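Local structure of sister chromatid cohesion protein (Chaetomium thermophilum, 5T8V) at residues T1165-A1170 / Q1205-Y1210; N1282-E1287 / R1381-R1386. The protein is the C-terminal part of Scc2, a HEAT-repeat protein of the SCC2/Nipped-B family that probably binds chromatin and loads cohesin onto it. All blocks are in the same frame, centred on the assembly; numbering follows the deposited sequence.

Contact 1 of 2, residues T1165-A1170 / Q1205-Y1210; sequences TFITLA and QSIFAY
Thr1168 and Ile1207 lie where the two backbones come nearest, their CA atoms 4.9 Å apart. The axes of the helical segments 1165-1169 and 1205-1210 approach to 8.8 Å and cross at -45°, running in the same general direction. Both branches of the Thr1168 side chain enter the interface. OG1 sits beside its own backbone N and accepts a hydrogen bond from Ser1206 OG; the modelled 2.4 Å between Ser1206 OG and Thr1168 OG1 is very short, so its exact length is doubtful. Thr1168 OG1 is also hydrogen-bonded to the carbonyl O of Val1164, one turn earlier, which turns the hydroxyl back on its own helix.

The pairing belongs to the HEAT-repeat array of the Scc2 C-terminal fragment, a structure built by laying helix against helix, and both segments fall in its sister chromatid cohesion C-terminal family region. Helices 1139-1154 and 1175-1191 line other sides of 1165-1170, enclosing Phe1166.

The other branch of Thr1168, CG2, rests against the root of Tyr1210, 3.5 Å from Tyr1210 CG. With CG anti to the backbone N (chi1 -176°), Tyr1210 extends its ring past this methyl to Leu1169, where the two side chains cross at about a right angle. Leu1169 CD2 lies 3.8 Å from Tyr1210 OH and 4.0 Å from Tyr1210 CE1; the hydroxyl has a weak hydrogen bond to Ser1172 OG. A serine in place of Tyr1210 would probably open a gap beside Thr1168 CG2 and Leu1169 CD2 and leave the Ser1172 hydroxyl without this partner. Beyond Thr1168, the branched side chains of Ile1167 and Ile1207 also cross nearly perpendicularly, Ile1167 CG2 meeting Ile1207 CD1 at 3.9 Å.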
ATOM      1  N   THR A1165      29.970   6.631  34.246  1.00 43.96           N
ATOM      2  CA  THR A1165      30.772   6.608  33.028  1.00 42.64           C
ATOM      3  C   THR A1165      29.970   6.056  31.857  1.00 41.87           C
ATOM      4  O   THR A1165      29.958   6.642  30.769  1.00 41.67           O
ATOM      5  CB  THR A1165      32.047   5.790  33.247  1.00 41.69           C
ATOM      6  OG1 THR A1165      32.869   6.440  34.226  1.00 42.60           O
ATOM      7  CG2 THR A1165      32.841   5.651  31.944  1.00 40.36           C
ATOM      8  N   PHE A1166      29.292   4.923  32.054  1.00 44.41           N
ATOM      9  CA  PHE A1166      28.521   4.333  30.963  1.00 44.17           C
ATOM     10  C   PHE A1166      27.279   5.160  30.652  1.00 45.86           C
ATOM     11  O   PHE A1166      26.909   5.315  29.481  1.00 45.54           O
ATOM     12  CB  PHE A1166      28.135   2.894  31.302  1.00 43.47           C
ATOM     13  CG  PHE A1166      29.233   1.899  31.052  1.00 42.93           C
ATOM     14  CD1 PHE A1166      29.690   1.658  29.768  1.00 42.59           C
ATOM     15  CD2 PHE A1166      29.801   1.202  32.098  1.00 42.90           C
ATOM     16  CE1 PHE A1166      30.701   0.741  29.536  1.00 41.57           C
ATOM     17  CE2 PHE A1166      30.812   0.282  31.872  1.00 42.51           C
ATOM     18  CZ  PHE A1166      31.261   0.052  30.590  1.00 41.75           C
ATOM     19  N   ILE A1167      26.621   5.692  31.682  1.00 46.53           N
ATOM     20  CA  ILE A1167      25.511   6.613  31.449  1.00 46.70           C
ATOM     21  C   ILE A1167      25.971   7.774  30.578  1.00 46.34           C
ATOM     22  O   ILE A1167      25.225   8.263  29.720  1.00 46.69           O
ATOM     23  CB  ILE A1167      24.933   7.104  32.790  1.00 47.77           C
ATOM     24  CG1 ILE A1167      24.368   5.926  33.588  1.00 47.55           C
ATOM     25  CG2 ILE A1167      23.845   8.148  32.557  1.00 48.28           C
ATOM     26  CD1 ILE A1167      23.962   6.274  35.007  1.00 48.62           C
ATOM     27  N   THR A1168      27.210   8.229  30.779  1.00 44.54           N
ATOM     28  CA  THR A1168      27.733   9.349  30.002  1.00 44.90           C
ATOM     29  C   THR A1168      28.073   8.924  28.579  1.00 43.79           C
ATOM     30  O   THR A1168      27.751   9.633  27.619  1.00 44.45           O
ATOM     31  CB  THR A1168      28.970   9.927  30.694  1.00 45.08           C
ATOM     32  OG1 THR A1168      28.656  10.240  32.056  1.00 46.28           O
ATOM     33  CG2 THR A1168      29.439  11.187  29.992  1.00 45.90           C
ATOM     34  N   LEU A1169      28.725   7.772  28.421  1.00 42.97           N
ATOM     35  CA  LEU A1169      29.106   7.305  27.095  1.00 42.01           C
ATOM     36  C   LEU A1169      27.902   6.906  26.254  1.00 42.31           C
ATOM     37  O   LEU A1169      28.013   6.852  25.025  1.00 42.10           O
ATOM     38  CB  LEU A1169      30.071   6.126  27.218  1.00 40.56           C
ATOM     39  CG  LEU A1169      31.426   6.449  27.857  1.00 40.26           C
ATOM     40  CD1 LEU A1169      32.176   5.176  28.202  1.00 39.12           C
ATOM     41  CD2 LEU A1169      32.266   7.327  26.937  1.00 40.33           C
ATOM     42  N   ALA A1170      26.756   6.629  26.882  1.00 54.90           N
ATOM     43  CA  ALA A1170      25.562   6.291  26.117  1.00 56.05           C
ATOM     44  C   ALA A1170      25.092   7.451  25.250  1.00 59.05           C
ATOM     45  O   ALA A1170      24.370   7.226  24.272  1.00 59.42           O
ATOM     46  CB  ALA A1170      24.438   5.855  27.056  1.00 56.68           C
ATOM     47  N   GLN A1205      25.266  16.116  35.318  1.00 47.63           N
ATOM     48  CA  GLN A1205      26.448  16.957  35.156  1.00 48.75           C
ATOM     49  C   GLN A1205      27.475  16.288  34.252  1.00 49.05           C
ATOM     50  O   GLN A1205      28.089  16.941  33.400  1.00 49.09           O
ATOM     51  CB  GLN A1205      27.062  17.263  36.523  1.00 50.78           C
ATOM     52  CG  GLN A1205      26.153  18.057  37.451  1.00 51.84           C
ATOM     53  CD  GLN A1205      26.558  17.939  38.910  1.00 53.40           C
ATOM     54  OE1 GLN A1205      27.609  17.382  39.234  1.00 54.35           O
ATOM     55  NE2 GLN A1205      25.718  18.456  39.800  1.00 53.36           N
ATOM     56  N   SER A1206      27.664  14.976  34.417  1.00 40.91           N
ATOM     57  CA  SER A1206      28.634  14.253  33.601  1.00 41.16           C
ATOM     58  C   SER A1206      28.237  14.272  32.131  1.00 40.69           C
ATOM     59  O   SER A1206      29.072  14.514  31.254  1.00 41.15           O
ATOM     60  CB  SER A1206      28.768  12.814  34.101  1.00 40.97           C
ATOM     61  OG  SER A1206      29.664  12.077  33.290  1.00 41.23           O
ATOM     62  N   ILE A1207      26.961  14.010  31.840  1.00 40.16           N
ATOM     63  CA  ILE A1207      26.507  14.024  30.452  1.00 40.15           C
ATOM     64  C   ILE A1207      26.723  15.400  29.840  1.00 40.59           C
ATOM     65  O   ILE A1207      27.154  15.522  28.687  1.00 41.05           O
ATOM     66  CB  ILE A1207      25.032  13.588  30.364  1.00 39.83           C
ATOM     67  CG1 ILE A1207      24.894  12.119  30.780  1.00 39.75           C
ATOM     68  CG2 ILE A1207      24.494  13.788  28.942  1.00 40.16           C
ATOM     69  CD1 ILE A1207      23.462  11.636  30.889  1.00 39.74           C
ATOM     70  N   PHE A1208      26.434  16.460  30.601  1.00 43.29           N
ATOM     71  CA  PHE A1208      26.629  17.808  30.076  1.00 44.07           C
ATOM     72  C   PHE A1208      28.101  18.078  29.790  1.00 45.54           C
ATOM     73  O   PHE A1208      28.458  18.542  28.701  1.00 45.64           O
ATOM     74  CB  PHE A1208      26.076  18.845  31.053  1.00 44.32           C
ATOM     75  CG  PHE A1208      26.412  20.260  30.676  1.00 45.32           C
ATOM     76  CD1 PHE A1208      25.882  20.829  29.530  1.00 45.05           C
ATOM     77  CD2 PHE A1208      27.263  21.018  31.462  1.00 47.26           C
ATOM     78  CE1 PHE A1208      26.192  22.127  29.177  1.00 46.61           C
ATOM     79  CE2 PHE A1208      27.576  22.318  31.115  1.00 48.73           C
ATOM     80  CZ  PHE A1208      27.040  22.872  29.971  1.00 48.40           C
ATOM     81  N   ALA A1209      28.975  17.797  30.761  1.00 55.72           N
ATOM     82  CA  ALA A1209      30.404  18.013  30.551  1.00 55.93           C
ATOM     83  C   ALA A1209      30.910  17.215  29.357  1.00 55.14           C
ATOM     84  O   ALA A1209      31.777  17.681  28.609  1.00 55.85           O
ATOM     85  CB  ALA A1209      31.182  17.643  31.812  1.00 55.98           C
ATOM     86  N   TYR A1210      30.373  16.011  29.159  1.00 47.81           N
ATOM     87  CA  TYR A1210      30.791  15.178  28.037  1.00 48.32           C
ATOM     88  C   TYR A1210      30.353  15.789  26.712  1.00 48.03           C
ATOM     89  O   TYR A1210      31.140  15.868  25.763  1.00 47.69           O
ATOM     90  CB  TYR A1210      30.218  13.772  28.208  1.00 46.92           C
ATOM     91  CG  TYR A1210      30.659  12.772  27.162  1.00 46.64           C
ATOM     92  CD1 TYR A1210      31.929  12.217  27.197  1.00 47.79           C
ATOM     93  CD2 TYR A1210      29.794  12.364  26.157  1.00 46.39           C
ATOM     94  CE1 TYR A1210      32.334  11.294  26.250  1.00 48.60           C
ATOM     95  CE2 TYR A1210      30.187  11.442  25.205  1.00 47.29           C
ATOM     96  CZ  TYR A1210      31.458  10.910  25.256  1.00 48.41           C
ATOM     97  OH  TYR A1210      31.857   9.991  24.309  1.00 49.23           O
TER

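Contact 2 of 2, residues N1282-E1287 / R1381-R1386; sequences NLAFFE and RTYLRR
Tyr1383 and Leu1384 reach from helix 1364-1387 to the C-terminal turn of helix 1271-1284, at Leu1283 and Ala1284, and to Phe1285 in the loop that follows. This joins two helices of the HEAT-repeat fold near its C-terminal end, and it does so without a hydrogen bond between the segments.

One group of contacts sets side chains against backbone carbonyls. Leu1384 CD2 is 3.4 Å from Ala1284 O and 3.8 Å from Leu1283 O, its methyl thus touching two successive peptide oxygens; Leu1283 O finds its polar partner in the hydroxyl of Tyr1288. Ala1284 O also meets the edge of the Tyr1383 ring, in its plane, with Tyr1383 CE2 3.4 Å away.

Leu1384 has a further apolar neighbourhood in Val1298 and Met1301 of helix 1291-1319, the latter shared with Leu1283.

The aromatic pair makes up the rest. The rings of Phe1285 and Tyr1383 are inclined at 69° with centroids 5.9 Å apart, an oblique arrangement. A chi1 of 171° swings the Tyr1383 ring away from its own backbone N and out toward Phe1285. Phe1226 stacks on the Phe1285 ring, and Ala1284 CB lies over the centre of one of its faces. Tyr1383 OH lies at the edge of the Phe1285 ring, near its plane, 3.7 Å from Phe1285 CE1.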
ATOM      1  N   ASN A1282      16.236  19.630  27.062  1.00 55.41           N
ATOM      2  CA  ASN A1282      15.823  18.237  27.208  1.00 56.42           C
ATOM      3  C   ASN A1282      14.374  18.142  27.665  1.00 58.51           C
ATOM      4  O   ASN A1282      13.632  17.260  27.218  1.00 59.09           O
ATOM      5  CB  ASN A1282      16.734  17.509  28.198  1.00 55.75           C
ATOM      6  CG  ASN A1282      18.062  17.104  27.589  1.00 55.41           C
ATOM      7  OD1 ASN A1282      18.132  16.172  26.791  1.00 55.84           O
ATOM      8  ND2 ASN A1282      19.127  17.794  27.978  1.00 55.33           N
ATOM      9  N   LEU A1283      13.952  19.039  28.560  1.00 44.49           N
ATOM     10  CA  LEU A1283      12.575  19.004  29.043  1.00 45.28           C
ATOM     11  C   LEU A1283      11.591  19.279  27.915  1.00 46.82           C
ATOM     12  O   LEU A1283      10.493  18.713  27.889  1.00 47.79           O
ATOM     13  CB  LEU A1283      12.384  20.017  30.171  1.00 45.17           C
ATOM     14  CG  LEU A1283      13.213  19.787  31.435  1.00 44.05           C
ATOM     15  CD1 LEU A1283      13.069  20.967  32.384  1.00 44.31           C
ATOM     16  CD2 LEU A1283      12.818  18.490  32.124  1.00 43.88           C
ATOM     17  N   ALA A1284      11.966  20.150  26.975  1.00 71.90           N
ATOM     18  CA  ALA A1284      11.071  20.476  25.867  1.00 75.73           C
ATOM     19  C   ALA A1284      10.550  19.217  25.180  1.00 78.21           C
ATOM     20  O   ALA A1284       9.351  19.098  24.900  1.00 80.23           O
ATOM     21  CB  ALA A1284      11.792  21.374  24.861  1.00 75.25           C
ATOM     22  N   PHE A1285      11.437  18.264  24.906  1.00 64.28           N
ATOM     23  CA  PHE A1285      11.088  17.039  24.197  1.00 65.17           C
ATOM     24  C   PHE A1285      11.606  15.853  24.993  1.00 65.21           C
ATOM     25  O   PHE A1285      12.779  15.831  25.373  1.00 64.39           O
ATOM     26  CB  PHE A1285      11.684  17.036  22.788  1.00 64.56           C
ATOM     27  CG  PHE A1285      11.963  18.413  22.246  1.00 63.09           C
ATOM     28  CD1 PHE A1285      10.988  19.113  21.551  1.00 63.66           C
ATOM     29  CD2 PHE A1285      13.198  19.010  22.440  1.00 60.67           C
ATOM     30  CE1 PHE A1285      11.245  20.380  21.057  1.00 62.18           C
ATOM     31  CE2 PHE A1285      13.460  20.276  21.948  1.00 59.34           C
ATOM     32  CZ  PHE A1285      12.482  20.961  21.256  1.00 59.94           C
ATOM     33  N   PHE A1286      10.740  14.871  25.248  1.00 65.30           N
ATOM     34  CA  PHE A1286      11.141  13.733  26.068  1.00 66.16           C
ATOM     35  C   PHE A1286      10.316  12.477  25.813  1.00 71.30           C
ATOM     36  O   PHE A1286      10.688  11.390  26.267  1.00 72.50           O
ATOM     37  CB  PHE A1286      11.038  14.098  27.556  1.00 63.98           C
ATOM     38  CG  PHE A1286      12.367  14.259  28.257  1.00 60.94           C
ATOM     39  CD1 PHE A1286      13.450  13.453  27.946  1.00 60.06           C
ATOM     40  CD2 PHE A1286      12.519  15.219  29.245  1.00 59.48           C
ATOM     41  CE1 PHE A1286      14.661  13.610  28.599  1.00 58.24           C
ATOM     42  CE2 PHE A1286      13.725  15.377  29.901  1.00 57.79           C
ATOM     43  CZ  PHE A1286      14.797  14.571  29.577  1.00 57.07           C
ATOM     44  N   GLU A1287       9.197  12.600  25.101  1.00 92.69           N
ATOM     45  CA  GLU A1287       8.272  11.485  24.913  1.00 96.24           C
ATOM     46  C   GLU A1287       7.796  10.952  26.266  1.00 95.30           C
ATOM     47  O   GLU A1287       8.017   9.794  26.629  1.00 96.19           O
ATOM     48  CB  GLU A1287       8.913  10.370  24.075  1.00 98.63           C
ATOM     49  CG  GLU A1287       8.874  10.600  22.572  1.00101.63           C
ATOM     50  CD  GLU A1287       7.467  10.542  22.006  1.00106.00           C
ATOM     51  OE1 GLU A1287       6.685  11.488  22.241  1.00105.93           O
ATOM     52  OE2 GLU A1287       7.139   9.543  21.331  1.00108.61           O
ATOM     53  N   ARG A1381       7.868  25.682  29.583  1.00 64.28           N
ATOM     54  CA  ARG A1381       6.652  25.375  30.326  1.00 64.60           C
ATOM     55  C   ARG A1381       5.419  25.598  29.461  1.00 68.36           C
ATOM     56  O   ARG A1381       4.601  24.692  29.275  1.00 69.04           O
ATOM     57  CB  ARG A1381       6.594  26.224  31.598  1.00 63.20           C
ATOM     58  CG  ARG A1381       5.304  26.090  32.395  1.00 62.52           C
ATOM     59  CD  ARG A1381       4.312  27.195  32.052  1.00 64.37           C
ATOM     60  NE  ARG A1381       3.102  27.124  32.865  1.00 64.13           N
ATOM     61  CZ  ARG A1381       2.010  27.849  32.643  1.00 65.25           C
ATOM     62  NH1 ARG A1381       1.968  28.702  31.627  1.00 66.81           N
ATOM     63  NH2 ARG A1381       0.954  27.718  33.433  1.00 65.26           N
ATOM     64  N   THR A1382       5.271  26.808  28.918  1.00 89.55           N
ATOM     65  CA  THR A1382       4.147  27.084  28.029  1.00 93.00           C
ATOM     66  C   THR A1382       4.145  26.128  26.844  1.00 94.03           C
ATOM     67  O   THR A1382       3.086  25.629  26.439  1.00 96.93           O
ATOM     68  CB  THR A1382       4.200  28.533  27.542  1.00 96.29           C
ATOM     69  OG1 THR A1382       5.407  28.747  26.800  1.00 99.03           O
ATOM     70  CG2 THR A1382       4.149  29.500  28.717  1.00 95.09           C
ATOM     71  N   TYR A1383       5.324  25.855  26.279  1.00 72.04           N
ATOM     72  CA  TYR A1383       5.400  24.933  25.151  1.00 73.86           C
ATOM     73  C   TYR A1383       4.829  23.567  25.513  1.00 73.31           C
ATOM     74  O   TYR A1383       4.192  22.915  24.681  1.00 73.89           O
ATOM     75  CB  TYR A1383       6.845  24.795  24.677  1.00 73.79           C
ATOM     76  CG  TYR A1383       7.036  23.696  23.657  1.00 73.98           C
ATOM     77  CD1 TYR A1383       6.599  23.853  22.348  1.00 76.07           C
ATOM     78  CD2 TYR A1383       7.648  22.499  24.004  1.00 71.88           C
ATOM     79  CE1 TYR A1383       6.769  22.850  21.412  1.00 76.55           C
ATOM     80  CE2 TYR A1383       7.823  21.491  23.075  1.00 72.09           C
ATOM     81  CZ  TYR A1383       7.382  21.671  21.780  1.00 74.80           C
ATOM     82  OH  TYR A1383       7.553  20.668  20.852  1.00 76.22           O
ATOM     83  N   LEU A1384       5.051  23.115  26.749  1.00 63.15           N
ATOM     84  CA  LEU A1384       4.496  21.835  27.177  1.00 63.21           C
ATOM     85  C   LEU A1384       2.999  21.941  27.432  1.00 62.22           C
ATOM     86  O   LEU A1384       2.232  21.050  27.049  1.00 62.73           O
ATOM     87  CB  LEU A1384       5.214  21.340  28.433  1.00 62.65           C
ATOM     88  CG  LEU A1384       6.704  21.002  28.326  1.00 62.87           C
ATOM     89  CD1 LEU A1384       7.200  20.412  29.640  1.00 61.23           C
ATOM     90  CD2 LEU A1384       6.990  20.050  27.173  1.00 64.44           C
ATOM     91  N   ARG A1385       2.564  23.024  28.082  1.00 95.81           N
ATOM     92  CA  ARG A1385       1.144  23.197  28.370  1.00 97.23           C
ATOM     93  C   ARG A1385       0.320  23.186  27.089  1.00100.65           C
ATOM     94  O   ARG A1385      -0.779  22.622  27.055  1.00101.78           O
ATOM     95  CB  ARG A1385       0.923  24.498  29.140  1.00 98.28           C
ATOM     96  CG  ARG A1385       1.676  24.576  30.461  1.00 96.26           C
ATOM     97  CD  ARG A1385       1.010  23.754  31.550  1.00 96.50           C
ATOM     98  NE  ARG A1385      -0.138  24.443  32.134  1.00 98.53           N
ATOM     99  CZ  ARG A1385      -0.828  23.997  33.179  1.00 99.06           C
ATOM    100  NH1 ARG A1385      -1.856  24.696  33.640  1.00100.84           N
ATOM    101  NH2 ARG A1385      -0.493  22.855  33.766  1.00 97.75           N
ATOM    102  N   ARG A1386       0.835  23.803  26.022  1.00 85.00           N
ATOM    103  CA  ARG A1386       0.119  23.794  24.752  1.00 88.63           C
ATOM    104  C   ARG A1386       0.390  22.526  23.952  1.00 88.34           C
ATOM    105  O   ARG A1386      -0.456  22.113  23.152  1.00 90.13           O
ATOM    106  CB  ARG A1386       0.496  25.024  23.924  1.00 91.44           C
ATOM    107  CG  ARG A1386      -0.232  25.107  22.588  1.00 94.64           C
ATOM    108  CD  ARG A1386      -0.869  26.471  22.364  1.00 96.51           C
ATOM    109  NE  ARG A1386      -1.777  26.464  21.219  1.00100.06           N
ATOM    110  CZ  ARG A1386      -2.521  27.499  20.841  1.00103.73           C
ATOM    111  NH1 ARG A1386      -2.476  28.640  21.515  1.00104.18           N
ATOM    112  NH2 ARG A1386      -3.316  27.391  19.785  1.00107.20           N
TER

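In the fold
The two contacts follow in series along the chain, contact 1 closing before contact 2 opens, with centres about 23 Å apart and nearest atoms about 7 Å apart. They do not touch, but helix 1271-1284 connects them: its Phe1278 packs on Ile1207 and Phe1208 of contact 1, while its C-terminal turn supplies the first segment of contact 2. Leu1230, in the loop after helix 1200-1213, is a second bridge, touched by the Ile1207 side chain and hydrogen-bonded through its N to Asn1282 OD1. Both lie on the same side of the chain's centre, and helix 1271-1284 joins the packing at one site to that at the other within the C-terminal part of this helical-repeat protein.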